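Local coordinates for Non-structural polyprotein (Sindbis virus, PDB 4GUA) that probably processes the alphavirus replicase polyprotein through the cysteine protease of nsP2, which is joined here to the macro and zinc-binding domains of nsP3, at residues A[179-184]-A[194-199]; A[369-374]-A[385-390]; A[516-521]-A[535-540]; A[22-27]-A[78-83]; A[554-559]-A[571-576]. One frame throughout, in Å; residues are numbered along the deposited sequence.

The five contacts follow one another along the chain, and none nests or crosses. Interaction 4 comes first and closes a loop of 50 residues in the protease region, joining helix 16-27 to strand 78-83. Interaction 1 closes 9 residues and pairs neighbouring strands of the seven-stranded sheet that follows. Interaction 2 closes 10 residues round helix 375-382 in the macro domain. Interactions 3 and 5, closing 13 and 11 residues, both belong to the nsP3 zinc-binding region. Interaction 3 lies near the centre of the molecule, its nearest atoms about 8 Å from interaction 4, with salt bridges to the protease region and the seven-stranded sheet domain. Interaction 5 pairs two helices about 23 Å away, centre to centre.

Interaction 1 (A[179-184]-A[194-199]); sequences SVLVVS and RIEWIA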
# COMPACT_ATOMS: atom_id res chain seq x y z
N SER A 179 -23.37 19.22 3.06
CA SER A 179 -22.99 19.90 1.82
C SER A 179 -21.82 19.18 1.14
O SER A 179 -20.75 19.03 1.73
CB SER A 179 -22.64 21.36 2.09
OG SER A 179 -22.48 22.08 0.88
N VAL A 180 -22.03 18.77 -0.10
CA VAL A 180 -21.09 17.91 -0.81
C VAL A 180 -20.68 18.47 -2.17
O VAL A 180 -21.52 18.91 -2.95
CB VAL A 180 -21.72 16.52 -1.06
CG1 VAL A 180 -20.70 15.57 -1.70
CG2 VAL A 180 -22.26 15.95 0.23
N LEU A 181 -19.38 18.45 -2.44
CA LEU A 181 -18.87 18.82 -3.76
C LEU A 181 -18.85 17.58 -4.64
O LEU A 181 -18.32 16.56 -4.25
CB LEU A 181 -17.47 19.40 -3.64
CG LEU A 181 -16.77 19.78 -4.95
CD1 LEU A 181 -17.57 20.81 -5.72
CD2 LEU A 181 -15.38 20.30 -4.63
N VAL A 182 -19.44 17.67 -5.82
CA VAL A 182 -19.56 16.49 -6.67
C VAL A 182 -18.95 16.72 -8.04
O VAL A 182 -19.33 17.64 -8.76
CB VAL A 182 -21.05 16.07 -6.82
CG1 VAL A 182 -21.25 15.20 -8.06
CG2 VAL A 182 -21.53 15.34 -5.56
N VAL A 183 -17.96 15.91 -8.38
CA VAL A 183 -17.40 15.90 -9.72
C VAL A 183 -17.92 14.66 -10.43
O VAL A 183 -17.57 13.54 -10.06
CB VAL A 183 -15.86 15.87 -9.68
CG1 VAL A 183 -15.29 15.93 -11.07
CG2 VAL A 183 -15.32 17.01 -8.82
N SER A 184 -18.77 14.84 -11.43
CA SER A 184 -19.45 13.72 -12.07
C SER A 184 -19.85 14.08 -13.50
O SER A 184 -20.07 15.25 -13.79
CB SER A 184 -20.70 13.35 -11.24
OG SER A 184 -21.43 12.28 -11.81
N ARG A 194 -26.88 19.19 0.08
CA ARG A 194 -26.65 20.35 -0.78
C ARG A 194 -25.49 20.03 -1.71
O ARG A 194 -24.36 19.78 -1.26
CB ARG A 194 -26.35 21.60 0.06
CG ARG A 194 -26.80 22.89 -0.60
CD ARG A 194 -26.56 24.13 0.27
NE ARG A 194 -27.30 24.15 1.55
CZ ARG A 194 -28.60 23.92 1.73
NH1 ARG A 194 -29.44 23.68 0.73
NH2 ARG A 194 -29.10 23.96 2.96
N ILE A 195 -25.77 20.01 -3.01
CA ILE A 195 -24.78 19.57 -4.00
C ILE A 195 -24.26 20.66 -4.91
O ILE A 195 -25.01 21.29 -5.66
CB ILE A 195 -25.37 18.51 -4.94
CG1 ILE A 195 -25.79 17.27 -4.15
CG2 ILE A 195 -24.35 18.13 -6.02
CD1 ILE A 195 -26.25 16.13 -5.04
N GLU A 196 -22.95 20.87 -4.87
CA GLU A 196 -22.28 21.64 -5.90
C GLU A 196 -21.78 20.64 -6.94
O GLU A 196 -21.07 19.70 -6.61
CB GLU A 196 -21.11 22.44 -5.31
CG GLU A 196 -20.39 23.30 -6.34
CD GLU A 196 -21.24 24.44 -6.86
OE1 GLU A 196 -22.39 24.59 -6.40
OE2 GLU A 196 -20.77 25.17 -7.76
N TRP A 197 -22.18 20.83 -8.19
CA TRP A 197 -21.89 19.85 -9.22
C TRP A 197 -20.90 20.34 -10.27
O TRP A 197 -21.21 21.24 -11.05
CB TRP A 197 -23.19 19.43 -9.92
CG TRP A 197 -22.98 18.44 -11.00
CD1 TRP A 197 -21.93 17.57 -11.12
CD2 TRP A 197 -23.82 18.23 -12.14
NE1 TRP A 197 -22.08 16.82 -12.27
CE2 TRP A 197 -23.22 17.20 -12.91
CE3 TRP A 197 -25.02 18.79 -12.58
CZ2 TRP A 197 -23.79 16.73 -14.09
CZ3 TRP A 197 -25.58 18.33 -13.75
CH2 TRP A 197 -24.97 17.31 -14.50
N ILE A 198 -19.72 19.73 -10.30
CA ILE A 198 -18.76 19.98 -11.36
C ILE A 198 -18.82 18.86 -12.40
O ILE A 198 -18.77 17.68 -12.05
CB ILE A 198 -17.33 20.04 -10.80
CG1 ILE A 198 -17.16 21.22 -9.86
CG2 ILE A 198 -16.32 20.14 -11.93
CD1 ILE A 198 -15.85 21.23 -9.15
N ALA A 199 -18.87 19.24 -13.67
CA ALA A 199 -18.92 18.27 -14.76
C ALA A 199 -17.88 18.59 -15.83
O ALA A 199 -17.35 19.70 -15.87
CB ALA A 199 -20.31 18.24 -15.36
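V182 and W197 pair across two parallel strands, 179-183 and 194-199, whose axes approach to 4.6 Å. The side chains alternate between the two faces of the sheet. V180, I195, V182 and W197 share one face. L181, E196, V183 and I198 lie on the other.

On the first face, V182 stands between two partners. Its CB and CG2 meet I195 CG2, while its CG1 reaches W197 CD1 at 3.9 Å. W197 has CG trans to its backbone N (chi1 179°), which carries the indole along the strand toward S184. There NE1 donates to S184 O at 3.0 Å. The acceptor lies close to the indole plane, but NE1 sits above the S184 carbonyl plane and not on a lone pair. V182 O lies at the same ring's edge, 3.5 Å from CD1.

On the opposite face, L181 CD1 is the meeting point. It touches E196 CG at 3.8 Å and I198 CD1 at 3.9 Å. The E196 chain then bends away, and its OE2 forms a salt bridge with K208. V183 and I198 lie side by side and point the same way.

Five backbone bonds run between the strands. V180 N, V182 N and S184 N donate to R194 O, E196 O and I198 O. E196 N and I198 N donate back to V180 O and V182 O. Strand 179-183 also bonds to strand 224-227, and strand 208-209 flanks strand 194-199 on its other side. This places the pair inside a seven-stranded mixed sheet of order 3-2-1-4-5-7-6, as in the Rossmann-like methyltransferase fold, a resemblance of topology alone.

Interaction 2 (A[369-374]-A[385-390]); sequences GRPGEG and TSFTDS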
# COMPACT_ATOMS: atom_id res chain seq x y z
N GLY A 369 -0.44 -19.76 26.86
CA GLY A 369 -1.86 -19.94 26.58
C GLY A 369 -2.59 -20.52 27.77
O GLY A 369 -3.60 -21.20 27.61
N ARG A 370 -2.09 -20.24 28.97
CA ARG A 370 -2.71 -20.71 30.21
C ARG A 370 -3.57 -19.61 30.84
O ARG A 370 -3.32 -18.43 30.63
CB ARG A 370 -1.64 -21.14 31.21
CG ARG A 370 -0.80 -22.32 30.75
CD ARG A 370 0.03 -22.86 31.91
NE ARG A 370 0.98 -23.89 31.48
CZ ARG A 370 2.04 -24.28 32.18
NH1 ARG A 370 2.31 -23.71 33.35
NH2 ARG A 370 2.84 -25.22 31.71
N PRO A 371 -4.60 -20.01 31.61
CA PRO A 371 -5.39 -19.02 32.34
C PRO A 371 -4.54 -18.24 33.35
O PRO A 371 -3.58 -18.80 33.88
CB PRO A 371 -6.43 -19.88 33.08
CG PRO A 371 -6.50 -21.15 32.31
CD PRO A 371 -5.12 -21.38 31.77
N GLY A 372 -4.88 -16.99 33.61
CA GLY A 372 -4.17 -16.17 34.58
C GLY A 372 -5.03 -15.02 35.05
O GLY A 372 -6.14 -14.84 34.54
N GLU A 373 -4.55 -14.25 36.03
CA GLU A 373 -5.34 -13.12 36.52
C GLU A 373 -5.35 -12.00 35.49
O GLU A 373 -4.37 -11.78 34.79
CB GLU A 373 -4.82 -12.61 37.87
CG GLU A 373 -5.59 -11.39 38.42
CD GLU A 373 -7.07 -11.67 38.71
OE1 GLU A 373 -7.40 -12.82 39.08
OE2 GLU A 373 -7.89 -10.74 38.57
N GLY A 374 -6.48 -11.32 35.39
CA GLY A 374 -6.63 -10.23 34.44
C GLY A 374 -7.99 -10.37 33.79
O GLY A 374 -8.85 -11.10 34.29
N THR A 385 -13.07 -23.52 26.73
CA THR A 385 -12.58 -24.36 25.64
C THR A 385 -11.76 -23.56 24.63
O THR A 385 -11.12 -24.15 23.76
CB THR A 385 -13.73 -25.12 24.92
OG1 THR A 385 -14.71 -24.19 24.45
CG2 THR A 385 -14.39 -26.10 25.87
N SER A 386 -11.77 -22.24 24.74
CA SER A 386 -10.93 -21.42 23.87
C SER A 386 -9.47 -21.56 24.30
O SER A 386 -8.56 -21.25 23.54
CB SER A 386 -11.37 -19.96 23.90
OG SER A 386 -11.16 -19.39 25.18
N PHE A 387 -9.27 -22.06 25.51
CA PHE A 387 -7.94 -22.30 26.06
C PHE A 387 -7.42 -23.71 25.78
O PHE A 387 -6.41 -24.13 26.35
CB PHE A 387 -7.92 -22.01 27.56
CG PHE A 387 -8.00 -20.54 27.89
CD1 PHE A 387 -9.20 -19.87 27.82
CD2 PHE A 387 -6.87 -19.85 28.28
CE1 PHE A 387 -9.28 -18.53 28.11
CE2 PHE A 387 -6.94 -18.51 28.58
CZ PHE A 387 -8.15 -17.85 28.50
N THR A 388 -8.14 -24.45 24.95
CA THR A 388 -7.70 -25.78 24.53
C THR A 388 -6.31 -25.71 23.89
O THR A 388 -5.36 -26.29 24.42
CB THR A 388 -8.70 -26.42 23.55
OG1 THR A 388 -9.97 -26.53 24.18
CG2 THR A 388 -8.22 -27.81 23.13
N ASP A 389 -6.19 -25.05 22.74
CA ASP A 389 -4.87 -24.64 22.28
C ASP A 389 -4.85 -23.13 22.07
O ASP A 389 -5.27 -22.64 21.02
CB ASP A 389 -4.57 -25.36 20.96
CG ASP A 389 -3.09 -25.62 20.75
OD1 ASP A 389 -2.25 -24.92 21.36
OD2 ASP A 389 -2.77 -26.53 19.95
N SER A 390 -4.37 -22.39 23.06
CA SER A 390 -4.26 -20.92 22.97
C SER A 390 -2.82 -20.39 22.84
O SER A 390 -2.61 -19.19 22.70
CB SER A 390 -4.95 -20.27 24.17
OG SER A 390 -4.76 -21.03 25.34
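F387 and S390 reach the 369-374 loop through their first torsions. F387 keeps CG beside its backbone N and trans to its carbonyl carbon (chi1 -72°), which aims the ring at G369 and P371. S390 holds OG between its backbone N and carbonyl carbon (chi1 37°), facing G369 O.

The S390 hydroxyl donates to G369 O at 2.6 Å. It approaches at a C=O...donor angle of 117° and is tilted slightly from the carbonyl plane. The two backbones are close here, with G369 CA 4.4 Å from S390 CA.

The F387 ring presents its CD2 edge to the same carbonyl, with CD2 3.6 Å from G369 O. R370 O also lies near the plane of the ring at this edge. P371 slides past the ring in the opposite direction, with its CD 4.2 Å from F387 CD2. Its N meets the ring obliquely.

The turn that carries F387 is closed within 385-390. T388 OG1 and T388 N both donate to T385 O, from the same face of that carbonyl.

Helix 375-382 separates the two segments in the macro domain. C376 and I379 of this helix touch F387, and H409 of strand 405-410 meets the ring edge-to-face.

The chemistry is that of one backbone carbonyl gripped by a single hydroxyl. The aromatic C-H edge beside G369 O probably adds a weak, favourable electrostatic term. G369 has no side chain, which lets S390 come close. The hydroxyl bond and the F387 edge tie the chain entering helix 375-382 to the chain leaving it.

Interaction 3 (A[516-521]-A[535-540]); sequences DELVWI and TTKGKL. With SO4 (sulfate ion), chain J.
The backbone of K539 bonds to both sides of V519. W520 N donates to K539 O at 2.9 Å, in the carbonyl plane. K539 N donates to L518 O at 3.1 Å in an almost straight bond. V519 and K539 thereby form a single backbone bridge. Two weaker polar links flank them. W520 NE1 reaches T535 O at 2.7 Å, but the bond is strongly bent (118° at the hydrogen). The K539 chain bends at chi3 (94°), which brings CE and NZ round to D516 O. NZ makes a weak bond there, and its stronger partner is D279 in a salt bridge.

Strand 519-520 pairs in parallel with strand 533-534. The chain from 535 to 540 then curls back along 519-520. This is in the zinc-binding region of nsP3.

The ring contacts centre on W520. The peptide from T536 to K537 lies over one face of the indole. K537 CA stands 3.8 Å from the centroid of the six-membered ring, a CH-pi contact. G538 O sits at the ring edge in its plane.

Apolar contacts complete the interface. L540 CD2 meets W520 CE3 at 4.0 Å. The L518 and K537 side chains cross at about a right angle, with L518 CD2 3.8 Å from K537 CG. K539 CG lies 4.0 Å from V519 CG2. At the other end of the contact, T535 N makes a weak bond to a sulfate ion, probably from the crystallisation liquor, to which S534 OG is also hydrogen-bonded.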
# COMPACT_ATOMS: atom_id res chain seq x y z
N ASP A 516 4.05 10.54 -5.28
CA ASP A 516 3.95 9.09 -5.37
C ASP A 516 5.30 8.45 -5.68
O ASP A 516 5.43 7.23 -5.60
CB ASP A 516 2.90 8.69 -6.39
CG ASP A 516 3.08 9.38 -7.72
OD1 ASP A 516 3.66 10.49 -7.75
OD2 ASP A 516 2.62 8.83 -8.74
N GLU A 517 6.29 9.26 -6.05
CA GLU A 517 7.64 8.74 -6.28
C GLU A 517 8.44 8.62 -4.98
O GLU A 517 9.22 7.67 -4.81
CB GLU A 517 8.39 9.59 -7.31
CG GLU A 517 8.99 10.87 -6.75
CD GLU A 517 10.35 11.22 -7.34
OE1 GLU A 517 10.86 10.46 -8.21
OE2 GLU A 517 10.90 12.27 -6.95
N LEU A 518 8.20 9.52 -4.03
CA LEU A 518 9.06 9.63 -2.85
C LEU A 518 9.16 8.35 -2.04
O LEU A 518 8.16 7.71 -1.71
CB LEU A 518 8.58 10.75 -1.93
CG LEU A 518 9.54 11.17 -0.82
CD1 LEU A 518 10.86 11.68 -1.39
CD2 LEU A 518 8.90 12.21 0.07
N VAL A 519 10.40 7.97 -1.73
CA VAL A 519 10.68 6.81 -0.90
C VAL A 519 11.26 7.23 0.44
O VAL A 519 12.15 8.07 0.51
CB VAL A 519 11.69 5.88 -1.58
CG1 VAL A 519 12.10 4.77 -0.62
CG2 VAL A 519 11.10 5.31 -2.85
N TRP A 520 10.75 6.65 1.51
CA TRP A 520 11.24 6.95 2.84
C TRP A 520 12.44 6.07 3.15
O TRP A 520 12.34 4.85 3.12
CB TRP A 520 10.12 6.72 3.85
CG TRP A 520 10.39 7.25 5.23
CD1 TRP A 520 11.60 7.46 5.81
CD2 TRP A 520 9.41 7.61 6.21
NE1 TRP A 520 11.44 7.94 7.09
CE2 TRP A 520 10.10 8.04 7.36
CE3 TRP A 520 8.01 7.62 6.23
CZ2 TRP A 520 9.45 8.47 8.51
CZ3 TRP A 520 7.36 8.05 7.37
CH2 TRP A 520 8.08 8.46 8.49
N ILE A 521 13.58 6.69 3.46
CA ILE A 521 14.82 5.95 3.67
C ILE A 521 15.37 6.10 5.09
O ILE A 521 15.03 7.04 5.81
CB ILE A 521 15.93 6.41 2.69
CG1 ILE A 521 16.06 7.93 2.71
CG2 ILE A 521 15.64 5.90 1.29
CD1 ILE A 521 17.31 8.46 1.99
N THR A 535 14.37 11.26 4.37
CA THR A 535 14.58 10.69 5.69
C THR A 535 13.34 10.80 6.59
O THR A 535 13.15 9.99 7.49
CB THR A 535 15.75 11.39 6.40
OG1 THR A 535 16.97 11.07 5.73
CG2 THR A 535 15.85 10.98 7.86
N THR A 536 12.55 11.84 6.37
CA THR A 536 11.38 12.10 7.21
C THR A 536 10.02 11.63 6.67
O THR A 536 9.03 11.67 7.40
CB THR A 536 11.26 13.61 7.48
OG1 THR A 536 10.98 14.30 6.25
CG2 THR A 536 12.56 14.15 8.07
N LYS A 537 9.95 11.15 5.43
CA LYS A 537 8.65 10.82 4.84
C LYS A 537 8.73 10.03 3.53
O LYS A 537 9.81 9.82 2.98
CB LYS A 537 7.87 12.12 4.61
CG LYS A 537 8.59 13.13 3.74
CD LYS A 537 7.78 14.41 3.53
CE LYS A 537 8.56 15.44 2.71
NZ LYS A 537 7.87 16.77 2.61
N GLY A 538 7.56 9.63 3.01
CA GLY A 538 7.47 8.80 1.82
C GLY A 538 7.00 7.36 2.03
O GLY A 538 6.59 6.98 3.13
N LYS A 539 7.02 6.58 0.96
CA LYS A 539 6.57 5.19 1.00
C LYS A 539 7.60 4.28 1.67
O LYS A 539 8.79 4.59 1.72
CB LYS A 539 6.27 4.68 -0.41
CG LYS A 539 7.50 4.44 -1.26
CD LYS A 539 7.14 3.89 -2.63
CE LYS A 539 7.02 5.00 -3.65
NZ LYS A 539 7.01 4.44 -5.02
N LEU A 540 7.12 3.16 2.21
CA LEU A 540 7.92 2.29 3.06
C LEU A 540 8.52 1.04 2.38
O LEU A 540 9.18 0.23 3.04
CB LEU A 540 7.09 1.88 4.27
CG LEU A 540 6.76 3.07 5.18
CD1 LEU A 540 5.70 2.72 6.20
CD2 LEU A 540 8.02 3.59 5.88
S SO4 J . 15.88 14.62 3.80
O1 SO4 J . 16.56 15.91 3.66
O2 SO4 J . 16.33 13.71 2.75
O3 SO4 J . 16.21 14.06 5.11
O4 SO4 J . 14.44 14.83 3.72

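Interaction 4 (A[22-27]-A[78-83]); sequences EPILAT and IPLTYH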
# COMPACT_ATOMS: atom_id res chain seq x y z
N GLU A 22 10.45 9.06 -26.17
CA GLU A 22 10.97 8.52 -27.44
C GLU A 22 12.44 8.06 -27.44
O GLU A 22 12.73 6.93 -27.86
CB GLU A 22 10.75 9.53 -28.56
CG GLU A 22 11.01 8.97 -29.94
CD GLU A 22 10.56 9.88 -31.06
OE1 GLU A 22 10.92 11.08 -31.04
OE2 GLU A 22 9.85 9.39 -31.96
N PRO A 23 13.37 8.92 -26.99
CA PRO A 23 14.77 8.48 -26.99
C PRO A 23 15.06 7.38 -25.95
O PRO A 23 15.97 6.58 -26.14
CB PRO A 23 15.54 9.77 -26.66
CG PRO A 23 14.59 10.60 -25.93
CD PRO A 23 13.24 10.31 -26.54
N ILE A 24 14.30 7.35 -24.86
CA ILE A 24 14.49 6.31 -23.87
C ILE A 24 14.04 4.98 -24.45
O ILE A 24 14.72 3.97 -24.28
CB ILE A 24 13.71 6.61 -22.58
CG1 ILE A 24 14.34 7.82 -21.88
CG2 ILE A 24 13.72 5.41 -21.64
CD1 ILE A 24 13.51 8.40 -20.77
N LEU A 25 12.93 4.99 -25.18
CA LEU A 25 12.47 3.78 -25.85
C LEU A 25 13.48 3.30 -26.90
O LEU A 25 13.66 2.10 -27.12
CB LEU A 25 11.10 4.03 -26.50
CG LEU A 25 9.97 4.46 -25.56
CD1 LEU A 25 8.66 4.63 -26.31
CD2 LEU A 25 9.80 3.45 -24.43
N ALA A 26 14.15 4.25 -27.54
CA ALA A 26 15.13 3.93 -28.57
C ALA A 26 16.26 3.03 -28.06
O ALA A 26 16.73 2.16 -28.78
CB ALA A 26 15.69 5.19 -29.13
N THR A 27 16.71 3.25 -26.83
CA THR A 27 17.81 2.45 -26.29
C THR A 27 17.42 0.98 -26.21
O THR A 27 18.29 0.10 -26.19
CB THR A 27 18.22 2.90 -24.88
OG1 THR A 27 17.15 2.65 -23.96
CG2 THR A 27 18.58 4.37 -24.86
N ILE A 78 19.48 8.53 -20.30
CA ILE A 78 18.77 9.71 -20.73
C ILE A 78 17.89 10.19 -19.61
O ILE A 78 17.06 9.44 -19.09
CB ILE A 78 17.92 9.38 -21.95
CG1 ILE A 78 18.80 8.73 -23.01
CG2 ILE A 78 17.21 10.62 -22.45
CD1 ILE A 78 18.04 8.11 -24.15
N PRO A 79 18.05 11.45 -19.21
CA PRO A 79 17.20 11.99 -18.15
C PRO A 79 15.75 12.13 -18.61
O PRO A 79 15.48 12.44 -19.77
CB PRO A 79 17.82 13.35 -17.85
CG PRO A 79 18.58 13.70 -19.04
CD PRO A 79 19.07 12.42 -19.64
N LEU A 80 14.83 11.83 -17.71
CA LEU A 80 13.43 12.11 -17.93
C LEU A 80 13.03 13.12 -16.88
O LEU A 80 12.89 12.78 -15.70
CB LEU A 80 12.60 10.84 -17.81
CG LEU A 80 11.11 11.02 -18.12
CD1 LEU A 80 10.91 11.60 -19.52
CD2 LEU A 80 10.39 9.68 -17.97
N THR A 81 12.79 14.34 -17.32
CA THR A 81 12.70 15.49 -16.43
C THR A 81 11.37 16.20 -16.54
O THR A 81 10.94 16.62 -17.63
CB THR A 81 13.82 16.50 -16.73
OG1 THR A 81 15.09 15.84 -16.63
CG2 THR A 81 13.78 17.66 -15.75
N TYR A 82 10.72 16.34 -15.39
CA TYR A 82 9.46 17.05 -15.29
C TYR A 82 9.76 18.47 -14.85
O TYR A 82 10.50 18.68 -13.89
CB TYR A 82 8.58 16.39 -14.24
CG TYR A 82 7.23 17.05 -14.05
CD1 TYR A 82 6.24 16.97 -15.03
CD2 TYR A 82 6.96 17.79 -12.90
CE1 TYR A 82 5.01 17.58 -14.86
CE2 TYR A 82 5.73 18.41 -12.73
CZ TYR A 82 4.76 18.30 -13.71
OH TYR A 82 3.54 18.91 -13.53
N HIS A 83 9.18 19.44 -15.55
CA HIS A 83 9.33 20.84 -15.20
C HIS A 83 8.01 21.47 -14.78
O HIS A 83 7.11 21.61 -15.60
CB HIS A 83 9.91 21.64 -16.36
CG HIS A 83 11.28 21.21 -16.75
ND1 HIS A 83 12.41 21.68 -16.12
CD2 HIS A 83 11.71 20.38 -17.73
CE1 HIS A 83 13.48 21.14 -16.68
NE2 HIS A 83 13.09 20.35 -17.66
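I24 and I78 pack helix 16-27 against strand 78-83, an apolar helix-on-sheet contact in the cysteine protease region of nsP2. The strand is the middle one of a three-stranded antiparallel sheet, between strands 93-95 and 102-103. The family belongs to the papain-like clan CA.

I24 and I78 slide past each other in opposite directions. I24 CG1 meets I78 CB at 3.9 Å. Further along, I24 CD1 touches L80 CB at 3.9 Å, and these two side chains cross at about a right angle. I24 thus spans two residues of the strand.

The far end of I78 lies on the helix. Its CG1 is trans to its carbonyl carbon (chi1 -53°), and CD1 goes to P23 and T27. There CD1 approaches P23 CB at 3.9 Å and T27 CG2 at 3.8 Å.

L80 also packs on A20 and L21 of the same helix and on A52 of helix 52-64. I24 and L80 also touch Y103 of strand 102-103.

T27 turns its methyl to I78 and its hydroxyl back to the helix. T27 OG1 accepts from Y105 N and donates to I24 O at 2.8 Å, in the carbonyl plane.

Interaction 5 (A[554-559]-A[571-576]); sequences KDMAEI and EQLCAY
D555 and Y576 make the one polar link between the two helices. Y576 OH donates to D555 OD2 at 2.6 Å and meets the anti lone pair of that oxygen, on the side away from OD1. The carboxylate and ring planes stand 82° apart, and the side chains cross at about a right angle.

Beside this bond lies an apolar layer. I559 CD1 meets Y576 CB at 3.9 Å, and I559 CG2 meets Q572 CB at 3.7 Å. The Q572 chain bends away at chi2. On the other flank, M556 CG touches L573 CD1 at 3.8 Å, while M556 CE comes near L573 CD2.

At chi1 169° the Y576 ring extends from the helix toward D555, with CG opposite the backbone N. D555 and I559 are one turn apart on their helix, as are Q572 and Y576 on theirs.

The helices run roughly antiparallel, at 144°, and the segment axes come within 10.0 Å. R620 makes a cation-pi contact with Y576, and its charge may make the hydroxyl a stronger donor. The L573 side chain is about 12 Å from the zinc ion. Helix 613-621 packs beside both helices: its V616 touches M556, L573 and Y576.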
# COMPACT_ATOMS: atom_id res chain seq x y z
N LYS A 554 16.19 -6.98 -5.13
CA LYS A 554 15.52 -8.03 -5.88
C LYS A 554 15.71 -9.36 -5.19
O LYS A 554 14.78 -10.15 -5.05
CB LYS A 554 16.09 -8.12 -7.29
CG LYS A 554 15.48 -7.16 -8.29
CD LYS A 554 16.46 -6.87 -9.42
CE LYS A 554 16.64 -8.05 -10.36
NZ LYS A 554 16.46 -7.63 -11.79
N ASP A 555 16.95 -9.59 -4.76
CA ASP A 555 17.32 -10.86 -4.16
C ASP A 555 16.63 -11.07 -2.81
O ASP A 555 16.11 -12.15 -2.55
CB ASP A 555 18.84 -10.97 -4.04
CG ASP A 555 19.53 -11.10 -5.40
OD1 ASP A 555 18.84 -11.35 -6.40
OD2 ASP A 555 20.77 -10.96 -5.46
N MET A 556 16.62 -10.04 -1.97
CA MET A 556 15.89 -10.09 -0.71
C MET A 556 14.43 -10.43 -0.96
O MET A 556 13.82 -11.23 -0.25
CB MET A 556 15.92 -8.74 -0.01
CG MET A 556 17.26 -8.25 0.44
SD MET A 556 17.10 -6.56 1.02
CE MET A 556 16.24 -6.80 2.57
N ALA A 557 13.86 -9.78 -1.97
CA ALA A 557 12.47 -9.99 -2.33
C ALA A 557 12.22 -11.45 -2.70
O ALA A 557 11.25 -12.07 -2.25
CB ALA A 557 12.10 -9.07 -3.50
N GLU A 558 13.11 -12.00 -3.51
CA GLU A 558 12.96 -13.35 -4.01
C GLU A 558 13.09 -14.34 -2.87
O GLU A 558 12.37 -15.33 -2.83
CB GLU A 558 14.00 -13.65 -5.10
CG GLU A 558 13.86 -15.01 -5.74
CD GLU A 558 14.72 -15.16 -6.97
OE1 GLU A 558 15.55 -14.26 -7.24
OE2 GLU A 558 14.58 -16.18 -7.67
N ILE A 559 13.98 -14.04 -1.93
CA ILE A 559 14.21 -14.92 -0.80
C ILE A 559 12.93 -14.97 0.03
O ILE A 559 12.53 -16.03 0.52
CB ILE A 559 15.41 -14.45 0.06
CG1 ILE A 559 16.73 -14.70 -0.70
CG2 ILE A 559 15.45 -15.19 1.39
CD1 ILE A 559 17.96 -14.18 0.02
N GLU A 571 16.80 -15.84 7.91
CA GLU A 571 17.90 -16.78 8.06
C GLU A 571 18.62 -16.98 6.72
O GLU A 571 19.85 -16.94 6.64
CB GLU A 571 17.40 -18.12 8.58
CG GLU A 571 18.49 -18.99 9.17
CD GLU A 571 18.00 -20.37 9.54
OE1 GLU A 571 16.80 -20.65 9.32
OE2 GLU A 571 18.82 -21.17 10.05
N GLN A 572 17.84 -17.22 5.67
CA GLN A 572 18.40 -17.37 4.34
C GLN A 572 19.06 -16.07 3.88
O GLN A 572 20.03 -16.10 3.13
CB GLN A 572 17.31 -17.78 3.35
CG GLN A 572 16.69 -19.13 3.67
CD GLN A 572 17.73 -20.21 3.88
OE1 GLN A 572 18.76 -20.24 3.20
NE2 GLN A 572 17.47 -21.09 4.84
N LEU A 573 18.52 -14.94 4.32
CA LEU A 573 19.10 -13.66 3.97
C LEU A 573 20.46 -13.53 4.63
O LEU A 573 21.39 -12.97 4.05
CB LEU A 573 18.19 -12.51 4.39
CG LEU A 573 18.73 -11.09 4.14
CD1 LEU A 573 19.00 -10.85 2.67
CD2 LEU A 573 17.75 -10.04 4.67
N CYS A 574 20.59 -14.06 5.85
CA CYS A 574 21.87 -14.05 6.54
C CYS A 574 22.86 -14.88 5.75
O CYS A 574 24.00 -14.48 5.56
CB CYS A 574 21.75 -14.58 7.96
SG CYS A 574 21.02 -13.43 9.15
N ALA A 575 22.42 -16.05 5.29
CA ALA A 575 23.24 -16.89 4.43
C ALA A 575 23.71 -16.12 3.20
O ALA A 575 24.87 -16.22 2.80
CB ALA A 575 22.46 -18.13 4.02
N TYR A 576 22.80 -15.35 2.61
CA TYR A 576 23.05 -14.60 1.38
C TYR A 576 24.08 -13.50 1.60
O TYR A 576 24.94 -13.26 0.75
CB TYR A 576 21.72 -14.02 0.86
CG TYR A 576 21.84 -13.01 -0.27
CD1 TYR A 576 21.94 -13.42 -1.59
CD2 TYR A 576 21.81 -11.65 -0.01
CE1 TYR A 576 22.04 -12.50 -2.62
CE2 TYR A 576 21.90 -10.73 -1.03
CZ TYR A 576 22.02 -11.15 -2.33
OH TYR A 576 22.12 -10.22 -3.34